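Local coordinates for 432aa long hypothetical deoxyribodipyrimidine photolyase (Sulfolobus tokodaii, PDB 2E0I), which probably repairs cyclobutane pyrimidine dimers in DNA using light, and binds two FAD molecules, the second proposed as a light-harvesting cofactor, at residues S182-G187 with N302-I307; K46-V51 with F177-S182. All coordinates share one frame; numbering follows the deposited sequence.

Contact 1. Residues S182-G187 with N302-I307; sequences SPLFRG and NSTGYI. With FAD (flavin-adenine dinucleotide), chain E.
Ser182 and Thr304 join the two segments through a polar bond. Ser182 OG donates to Thr304 O over 2.7 Å. The hydroxyl lies in the carbonyl plane, on a lone pair, at a C=O...OG angle of 145°. Its first torsion (chi1 169°) sets OG anti to the backbone N and beside the carbonyl carbon. There it also accepts from Leu184 N, with Leu184 N to Ser182 OG at 3.1 Å. This is an ST turn, inside a type I beta turn from Ser182 to Phe185. One hydroxyl thus ties the turn together and holds a carbonyl at the end of a helix. Gly305 follows with positive phi and leaves the helical path.

Apolar contacts fill the rest. Leu184 crosses Tyr306, with CD2 of Leu184 3.9 Å from CD2 of Tyr306. CB and CD2 of Leu184 also lie against Thr304 OG1. Phe185 meets Tyr306 with one edge of its ring. Phe185 CE1 is 3.8 Å from Tyr306 CB, which lies near the Phe185 plane. The two ring planes are inclined at 59°, with centroids 5.8 Å apart, an oblique pair. On the exposed side, Pro183 CD rests 3.5 Å from Ser303 O.

The cofactor takes the far end of Tyr306. Tyr306 OH donates to O2P of the FAD in chain E over 2.9 Å. O5' of the same FAD lies at the edge of the tyrosine ring. Leu184 and Phe185 thus back the base of a side chain whose hydroxyl grips the FAD pyrophosphate.

The turn belongs to the long connection between helices 140-147 and 189-196. It packs on the C-terminal end of helix 292-304, where Met300 also touches Leu184 and Tyr306. Phe53 of helix 48-66 touches Phe185.

Contact 2. Residues K46-V51 with F177-S182; sequences KSEFAV and FKKIES. With FAD (flavin-adenine dinucleotide), chain F.
Phe49 and Ile180 pack together at the first turn of helix 48-66. This helix belongs to the N-terminal alpha/beta domain, a Rossmann-like fold with a five-stranded parallel sheet. Ser47 is its N-cap: Ser47 OG accepts from Ala50 N and hydrogen-bonds to Leu338 O.

The tight part centres on Phe49. Phe49 CE1 is 3.8 Å from Ile180 CD1, which sits off the ring plane. Glu181 O lies at the ring edge, near the plane. Phe49 CD1 lies against the backbone of Ser182. CG of Phe49 stands anti to the carbonyl carbon (chi1 -71°), which brings the ring end to the loop. Ile180 CG2 covers the start of the Glu48 chain at CB and CG. A water bridges the backbones here, accepting from Ser182 N at 2.7 Å and donating to Phe49 O at 2.9 Å.

The other side is looser, charged and turned to solvent, with Lys179 exposed. Glu48 bends at chi2 and crosses Lys179, whose aliphatic CD is 3.7 Å from Glu48 OE1. Lys179 NZ stays 4.1 Å from Glu48 OE2, beyond a salt bridge. Glu48 OE2 instead pairs with Lys46 NZ, which also bonds to Leu40 O. A second water accepts from Lys179 N at 2.8 Å and lies within bonding distance of Glu48 O and OE1, which share its protons with other acceptors.

Val51 spans loop and cofactor. Its CG1 faces Phe177 O and CB, while Val51 CG2 meets methyl C7M of the chain F FAD isoalloxazine at 3.6 Å.

How the contacts relate
The centres of contacts 1 and 2 lie about 10 Å apart, on the same side of the chain's centre. They run in series, with contact 2 closing before contact 1 opens. Ser182 is common to both, so the connection from helix 140-147 to helix 189-196 first lies on helix 48-66 and then on the end of helix 292-304. The two also touch directly: Phe49 CE2 is 3.3 Å from Asn302 O. One loop thus bridges the N-terminal alpha/beta domain and the helical FAD-binding domain. Each contact borders a different FAD.

Contact 1. Residues S182-G187 with N302-I307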
loop_
_atom_site.group_PDB
_atom_site.type_symbol
_atom_site.label_atom_id
_atom_site.label_comp_id
_atom_site.label_asym_id
_atom_site.label_seq_id
_atom_site.Cartn_x
_atom_site.Cartn_y
_atom_site.Cartn_z
ATOM N N SER A 182 -13.943 -5.128 1.515
ATOM C CA SER A 182 -13.198 -6.229 2.108
ATOM C C SER A 182 -13.927 -6.662 3.369
ATOM O O SER A 182 -14.287 -5.835 4.211
ATOM C CB SER A 182 -11.784 -5.797 2.503
ATOM O OG SER A 182 -11.153 -6.794 3.298
ATOM N N PRO A 183 -14.156 -7.970 3.522
ATOM C CA PRO A 183 -14.851 -8.435 4.722
ATOM C C PRO A 183 -13.955 -8.259 5.940
ATOM O O PRO A 183 -14.397 -8.396 7.080
ATOM C CB PRO A 183 -15.096 -9.907 4.418
ATOM C CG PRO A 183 -13.883 -10.281 3.621
ATOM C CD PRO A 183 -13.759 -9.108 2.670
ATOM N N LEU A 184 -12.697 -7.930 5.687
ATOM C CA LEU A 184 -11.712 -7.806 6.744
ATOM C C LEU A 184 -11.418 -6.395 7.278
ATOM O O LEU A 184 -10.770 -6.244 8.316
ATOM C CB LEU A 184 -10.436 -8.479 6.247
ATOM C CG LEU A 184 -9.249 -8.617 7.173
ATOM C CD1 LEU A 184 -9.707 -9.224 8.491
ATOM C CD2 LEU A 184 -8.188 -9.474 6.485
ATOM N N PHE A 185 -11.887 -5.369 6.576
ATOM C CA PHE A 185 -11.657 -3.987 6.996
ATOM C C PHE A 185 -12.926 -3.185 6.829
ATOM O O PHE A 185 -13.806 -3.553 6.053
ATOM C CB PHE A 185 -10.570 -3.307 6.146
ATOM C CG PHE A 185 -9.239 -3.985 6.194
ATOM C CD1 PHE A 185 -8.974 -5.065 5.368
ATOM C CD2 PHE A 185 -8.266 -3.564 7.098
ATOM C CE1 PHE A 185 -7.758 -5.727 5.441
ATOM C CE2 PHE A 185 -7.043 -4.216 7.184
ATOM C CZ PHE A 185 -6.787 -5.300 6.356
ATOM N N ARG A 186 -13.016 -2.073 7.541
ATOM C CA ARG A 186 -14.184 -1.229 7.423
ATOM C C ARG A 186 -13.754 0.192 7.134
ATOM O O ARG A 186 -14.583 1.028 6.801
ATOM C CB ARG A 186 -15.029 -1.309 8.696
ATOM C CG ARG A 186 -15.587 -2.717 8.913
ATOM C CD ARG A 186 -16.467 -2.851 10.146
ATOM N NE ARG A 186 -17.807 -2.308 9.968
ATOM C CZ ARG A 186 -18.752 -2.241 10.909
ATOM N NH1 ARG A 186 -19.935 -1.721 10.601
ATOM N NH2 ARG A 186 -18.528 -2.677 12.147
ATOM N N GLY A 187 -12.452 0.454 7.243
ATOM C CA GLY A 187 -11.934 1.786 6.976
ATOM C C GLY A 187 -12.199 2.758 8.108
ATOM O O GLY A 187 -12.847 2.389 9.079
ATOM N N ASN A 302 -7.272 -12.695 -2.797
ATOM C CA ASN A 302 -8.363 -12.423 -3.728
ATOM C C ASN A 302 -9.700 -12.096 -3.085
ATOM O O ASN A 302 -10.417 -11.207 -3.535
ATOM C CB ASN A 302 -8.550 -13.583 -4.716
ATOM C CG ASN A 302 -7.407 -13.688 -5.725
ATOM O OD1 ASN A 302 -6.984 -12.688 -6.304
ATOM N ND2 ASN A 302 -6.911 -14.906 -5.946
ATOM N N SER A 303 -10.046 -12.796 -2.023
ATOM C CA SER A 303 -11.322 -12.543 -1.402
ATOM C C SER A 303 -11.236 -11.541 -0.285
ATOM O O SER A 303 -12.241 -10.981 0.121
ATOM C CB SER A 303 -11.891 -13.830 -0.855
ATOM O OG SER A 303 -11.108 -14.229 0.239
ATOM N N THR A 304 -10.038 -11.292 0.209
ATOM C CA THR A 304 -9.898 -10.365 1.312
ATOM C C THR A 304 -9.150 -9.065 0.981
ATOM O O THR A 304 -9.392 -8.025 1.602
ATOM C CB THR A 304 -9.210 -11.077 2.474
ATOM O OG1 THR A 304 -9.357 -10.293 3.651
ATOM C CG2 THR A 304 -7.741 -11.243 2.202
ATOM N N GLY A 305 -8.246 -9.129 0.005
ATOM C CA GLY A 305 -7.463 -7.964 -0.370
ATOM C C GLY A 305 -6.309 -7.729 0.592
ATOM O O GLY A 305 -5.708 -6.653 0.620
ATOM N N TYR A 306 -5.991 -8.754 1.376
ATOM C CA TYR A 306 -4.921 -8.675 2.359
ATOM C C TYR A 306 -4.251 -10.036 2.602
ATOM O O TYR A 306 -4.871 -11.076 2.438
ATOM C CB TYR A 306 -5.488 -8.143 3.688
ATOM C CG TYR A 306 -4.509 -8.212 4.838
ATOM C CD1 TYR A 306 -3.661 -7.139 5.133
ATOM C CD2 TYR A 306 -4.353 -9.392 5.570
ATOM C CE1 TYR A 306 -2.676 -7.243 6.123
ATOM C CE2 TYR A 306 -3.371 -9.510 6.555
ATOM C CZ TYR A 306 -2.536 -8.438 6.823
ATOM O OH TYR A 306 -1.539 -8.589 7.765
ATOM N N ILE A 307 -2.975 -9.999 2.976
ATOM C CA ILE A 307 -2.181 -11.174 3.333
ATOM C C ILE A 307 -0.976 -10.629 4.074
ATOM O O ILE A 307 -0.469 -9.569 3.720
ATOM C CB ILE A 307 -1.692 -12.001 2.116
ATOM C CG1 ILE A 307 -1.160 -11.091 1.020
ATOM C CG2 ILE A 307 -2.803 -12.888 1.617
ATOM C CD1 ILE A 307 -0.573 -11.844 -0.162
HETATM P PA FAD E . 2.442 -6.111 10.219
HETATM O O1A FAD E . 1.453 -6.165 11.320
HETATM O O2A FAD E . 3.748 -6.803 10.214
HETATM O O5B FAD E . 2.955 -4.624 10.563
HETATM C C5B FAD E . 4.262 -4.174 10.197
HETATM C C4B FAD E . 4.185 -2.754 9.633
HETATM O O4B FAD E . 5.482 -2.275 9.239
HETATM C C3B FAD E . 3.307 -2.746 8.381
HETATM O O3B FAD E . 1.978 -2.373 8.756
HETATM C C2B FAD E . 3.933 -1.591 7.604
HETATM O O2B FAD E . 3.553 -0.347 8.196
HETATM C C1B FAD E . 5.415 -1.866 7.861
HETATM N N9A FAD E . 5.933 -2.957 7.002
HETATM C C8A FAD E . 6.067 -4.241 7.329
HETATM N N7A FAD E . 6.654 -4.898 6.330
HETATM C C5A FAD E . 6.895 -4.026 5.355
HETATM C C6A FAD E . 7.470 -4.103 4.091
HETATM N N6A FAD E . 7.953 -5.252 3.630
HETATM N N1A FAD E . 7.540 -2.995 3.338
HETATM C C2A FAD E . 7.081 -1.834 3.772
HETATM N N3A FAD E . 6.534 -1.723 4.970
HETATM C C4A FAD E . 6.428 -2.789 5.778
HETATM N N1 FAD E . 2.595 -2.850 2.076
HETATM C C2 FAD E . 1.708 -1.819 1.741
HETATM O O2 FAD E . 1.280 -1.055 2.603
HETATM N N3 FAD E . 1.257 -1.688 0.421
HETATM C C4 FAD E . 1.693 -2.597 -0.550
HETATM O O4 FAD E . 1.343 -2.448 -1.719
HETATM C C4X FAD E . 2.561 -3.628 -0.207
HETATM N N5 FAD E . 2.917 -4.579 -1.170
HETATM C C5X FAD E . 3.807 -5.612 -0.847
HETATM C C6 FAD E . 4.159 -6.535 -1.826
HETATM C C7 FAD E . 5.068 -7.545 -1.529
HETATM C C7M FAD E . 5.461 -8.528 -2.634
HETATM C C8 FAD E . 5.616 -7.632 -0.250
HETATM C C8M FAD E . 6.640 -8.714 0.099
HETATM C C9 FAD E . 5.256 -6.704 0.723
HETATM C C9A FAD E . 4.355 -5.683 0.434
HETATM N N10 FAD E . 3.998 -4.726 1.402
HETATM C C10 FAD E . 3.023 -3.761 1.101
HETATM C "C1'" FAD E . 4.619 -4.757 2.751
HETATM C "C2'" FAD E . 3.923 -5.571 3.846
HETATM O "O2'" FAD E . 3.691 -6.910 3.404
HETATM C "C3'" FAD E . 2.610 -4.933 4.307
HETATM O "O3'" FAD E . 2.853 -3.579 4.696
HETATM C "C4'" FAD E . 2.017 -5.681 5.503
HETATM O "O4'" FAD E . 1.806 -7.056 5.170
HETATM C "C5'" FAD E . 0.690 -5.058 5.938
HETATM O "O5'" FAD E . 0.083 -5.816 6.991
HETATM P P FAD E . 0.277 -5.415 8.539
HETATM O O1P FAD E . -0.023 -3.973 8.678
HETATM O O2P FAD E . -0.515 -6.375 9.339
HETATM O O3P FAD E . 1.853 -5.649 8.789
#

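Contact 2. Residues K46-V51 with F177-S182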
loop_
_atom_site.group_PDB
_atom_site.type_symbol
_atom_site.label_atom_id
_atom_site.label_comp_id
_atom_site.label_asym_id
_atom_site.label_seq_id
_atom_site.Cartn_x
_atom_site.Cartn_y
_atom_site.Cartn_z
ATOM N N LYS A 46 -5.904 -0.139 -10.358
ATOM C CA LYS A 46 -6.901 0.094 -9.332
ATOM C C LYS A 46 -7.358 -1.172 -8.622
ATOM O O LYS A 46 -7.509 -2.229 -9.225
ATOM C CB LYS A 46 -8.104 0.824 -9.930
ATOM C CG LYS A 46 -9.302 0.917 -9.006
ATOM C CD LYS A 46 -10.516 1.446 -9.747
ATOM C CE LYS A 46 -11.806 1.170 -8.983
ATOM N NZ LYS A 46 -13.021 1.714 -9.689
ATOM N N SER A 47 -7.567 -1.032 -7.318
ATOM C CA SER A 47 -8.021 -2.109 -6.474
ATOM C C SER A 47 -9.424 -1.743 -5.982
ATOM O O SER A 47 -9.633 -0.647 -5.467
ATOM C CB SER A 47 -7.058 -2.264 -5.288
ATOM O OG SER A 47 -7.586 -3.151 -4.313
ATOM N N GLU A 48 -10.390 -2.645 -6.152
ATOM C CA GLU A 48 -11.743 -2.361 -5.684
ATOM C C GLU A 48 -11.751 -2.316 -4.163
ATOM O O GLU A 48 -12.424 -1.479 -3.563
ATOM C CB GLU A 48 -12.743 -3.414 -6.166
ATOM C CG GLU A 48 -13.150 -3.315 -7.627
ATOM C CD GLU A 48 -13.604 -1.918 -8.047
ATOM O OE1 GLU A 48 -14.265 -1.213 -7.244
ATOM O OE2 GLU A 48 -13.309 -1.528 -9.206
ATOM N N PHE A 49 -11.003 -3.214 -3.535
ATOM C CA PHE A 49 -10.943 -3.233 -2.081
ATOM C C PHE A 49 -10.361 -1.932 -1.530
ATOM O O PHE A 49 -10.908 -1.352 -0.599
ATOM C CB PHE A 49 -10.106 -4.417 -1.585
ATOM C CG PHE A 49 -10.756 -5.752 -1.781
ATOM C CD1 PHE A 49 -12.057 -5.979 -1.362
ATOM C CD2 PHE A 49 -10.045 -6.810 -2.349
ATOM C CE1 PHE A 49 -12.639 -7.239 -1.499
ATOM C CE2 PHE A 49 -10.625 -8.080 -2.488
ATOM C CZ PHE A 49 -11.920 -8.288 -2.061
ATOM N N ALA A 50 -9.250 -1.483 -2.100
ATOM C CA ALA A 50 -8.619 -0.245 -1.661
ATOM C C ALA A 50 -9.576 0.935 -1.780
ATOM O O ALA A 50 -9.654 1.783 -0.890
ATOM C CB ALA A 50 -7.385 0.028 -2.489
ATOM N N VAL A 51 -10.306 0.985 -2.888
ATOM C CA VAL A 51 -11.244 2.061 -3.136
ATOM C C VAL A 51 -12.360 2.098 -2.096
ATOM O O VAL A 51 -12.721 3.172 -1.599
ATOM C CB VAL A 51 -11.824 1.939 -4.555
ATOM C CG1 VAL A 51 -12.893 2.975 -4.783
ATOM C CG2 VAL A 51 -10.713 2.140 -5.562
ATOM N N PHE A 177 -18.509 4.557 -6.670
ATOM C CA PHE A 177 -17.239 3.863 -6.790
ATOM C C PHE A 177 -17.025 2.745 -5.789
ATOM O O PHE A 177 -16.129 1.927 -5.968
ATOM C CB PHE A 177 -16.104 4.877 -6.682
ATOM C CG PHE A 177 -16.178 5.970 -7.705
ATOM C CD1 PHE A 177 -15.959 5.695 -9.056
ATOM C CD2 PHE A 177 -16.490 7.272 -7.326
ATOM C CE1 PHE A 177 -16.052 6.705 -10.012
ATOM C CE2 PHE A 177 -16.586 8.282 -8.269
ATOM C CZ PHE A 177 -16.367 8.001 -9.615
ATOM N N LYS A 178 -17.829 2.713 -4.729
ATOM C CA LYS A 178 -17.697 1.661 -3.727
ATOM C C LYS A 178 -18.500 0.488 -4.269
ATOM O O LYS A 178 -19.733 0.488 -4.204
ATOM C CB LYS A 178 -18.254 2.126 -2.379
ATOM C CG LYS A 178 -17.863 1.209 -1.231
ATOM C CD LYS A 178 -18.226 1.769 0.131
ATOM C CE LYS A 178 -19.705 1.658 0.389
ATOM N NZ LYS A 178 -20.029 1.967 1.810
ATOM N N LYS A 179 -17.799 -0.502 -4.818
ATOM C CA LYS A 179 -18.444 -1.662 -5.428
ATOM C C LYS A 179 -18.352 -2.972 -4.659
ATOM O O LYS A 179 -19.273 -3.784 -4.699
ATOM C CB LYS A 179 -17.880 -1.887 -6.834
ATOM C CG LYS A 179 -18.033 -0.699 -7.775
ATOM C CD LYS A 179 -17.406 -1.015 -9.121
ATOM C CE LYS A 179 -17.275 0.213 -10.007
ATOM N NZ LYS A 179 -16.531 -0.107 -11.266
ATOM N N ILE A 180 -17.241 -3.193 -3.974
ATOM C CA ILE A 180 -17.057 -4.425 -3.229
ATOM C C ILE A 180 -16.111 -4.167 -2.079
ATOM O O ILE A 180 -14.957 -3.810 -2.294
ATOM C CB ILE A 180 -16.479 -5.514 -4.139
ATOM C CG1 ILE A 180 -16.031 -6.706 -3.299
ATOM C CG2 ILE A 180 -15.328 -4.952 -4.951
ATOM C CD1 ILE A 180 -15.362 -7.804 -4.120
ATOM N N GLU A 181 -16.605 -4.355 -0.861
ATOM C CA GLU A 181 -15.826 -4.114 0.355
ATOM C C GLU A 181 -15.100 -5.343 0.902
ATOM O O GLU A 181 -15.572 -6.466 0.770
ATOM C CB GLU A 181 -16.744 -3.555 1.451
ATOM C CG GLU A 181 -17.459 -2.258 1.071
ATOM C CD GLU A 181 -18.218 -1.628 2.238
ATOM O OE1 GLU A 181 -17.623 -1.480 3.335
ATOM O OE2 GLU A 181 -19.406 -1.270 2.056
ATOM N N SER A 182 -13.943 -5.128 1.515
ATOM C CA SER A 182 -13.198 -6.229 2.108
ATOM C C SER A 182 -13.927 -6.662 3.369
ATOM O O SER A 182 -14.287 -5.835 4.211
ATOM C CB SER A 182 -11.784 -5.797 2.503
ATOM O OG SER A 182 -11.153 -6.794 3.298
HETATM P PA FAD F . -2.708 5.972 -7.648
HETATM O O1A FAD F . -1.935 4.762 -7.286
HETATM O O2A FAD F . -4.182 6.037 -7.742
HETATM O O5B FAD F . -2.393 5.920 -9.227
HETATM C C5B FAD F . -2.674 7.049 -10.061
HETATM C C4B FAD F . -2.179 6.833 -11.494
HETATM O O4B FAD F . -0.937 6.106 -11.435
HETATM C C3B FAD F . -3.139 5.952 -12.295
HETATM O O3B FAD F . -2.957 6.193 -13.693
HETATM C C2B FAD F . -2.634 4.558 -11.924
HETATM O O2B FAD F . -3.022 3.628 -12.939
HETATM C C1B FAD F . -1.129 4.807 -12.023
HETATM N N9A FAD F . -0.349 3.764 -11.312
HETATM C C8A FAD F . -0.532 3.375 -10.051
HETATM N N7A FAD F . 0.372 2.456 -9.722
HETATM C C5A FAD F . 1.144 2.255 -10.783
HETATM C C6A FAD F . 2.251 1.454 -11.039
HETATM N N6A FAD F . 2.712 0.626 -10.107
HETATM N N1A FAD F . 2.831 1.506 -12.247
HETATM C C2A FAD F . 2.361 2.300 -13.195
HETATM N N3A FAD F . 1.308 3.073 -12.985
HETATM C C4A FAD F . 0.683 3.081 -11.800
HETATM N N1 FAD F . -6.824 10.362 -4.237
HETATM C C2 FAD F . -7.578 11.458 -4.676
HETATM O O2 FAD F . -7.269 12.596 -4.331
HETATM N N3 FAD F . -8.653 11.251 -5.549
HETATM C C4 FAD F . -8.965 9.957 -5.988
HETATM O O4 FAD F . -9.916 9.781 -6.750
HETATM C C4X FAD F . -8.202 8.874 -5.565
HETATM N N5 FAD F . -8.466 7.587 -6.054
HETATM C C5X FAD F . -7.684 6.500 -5.645
HETATM C C6 FAD F . -7.899 5.244 -6.206
HETATM C C7 FAD F . -7.068 4.175 -5.880
HETATM C C7M FAD F . -7.322 2.806 -6.515
HETATM C C8 FAD F . -6.021 4.368 -4.983
HETATM C C8M FAD F . -5.088 3.216 -4.603
HETATM C C9 FAD F . -5.812 5.623 -4.416
HETATM C C9A FAD F . -6.641 6.694 -4.743
HETATM N N10 FAD F . -6.405 7.976 -4.220
HETATM C C10 FAD F . -7.138 9.074 -4.688
HETATM C "C1'" FAD F . -5.324 8.202 -3.233
HETATM C "C2'" FAD F . -3.949 8.363 -3.880
HETATM O "O2'" FAD F . -3.035 7.427 -3.298
HETATM C "C3'" FAD F . -3.434 9.794 -3.701
HETATM O "O3'" FAD F . -4.298 10.702 -4.392
HETATM C "C4'" FAD F . -2.010 9.933 -4.245
HETATM O "O4'" FAD F . -1.488 11.210 -3.866
HETATM C "C5'" FAD F . -1.991 9.803 -5.770
HETATM O "O5'" FAD F . -0.783 9.192 -6.229
HETATM P P FAD F . -0.724 7.597 -6.448
HETATM O O1P FAD F . 0.548 7.304 -7.148
HETATM O O2P FAD F . -1.003 6.906 -5.170
HETATM O O3P FAD F . -1.935 7.376 -7.485
HETATM O O HOH W 1 -15.086 -1.079 -4.778
HETATM O O HOH W 2 -12.372 -2.973 1.359
#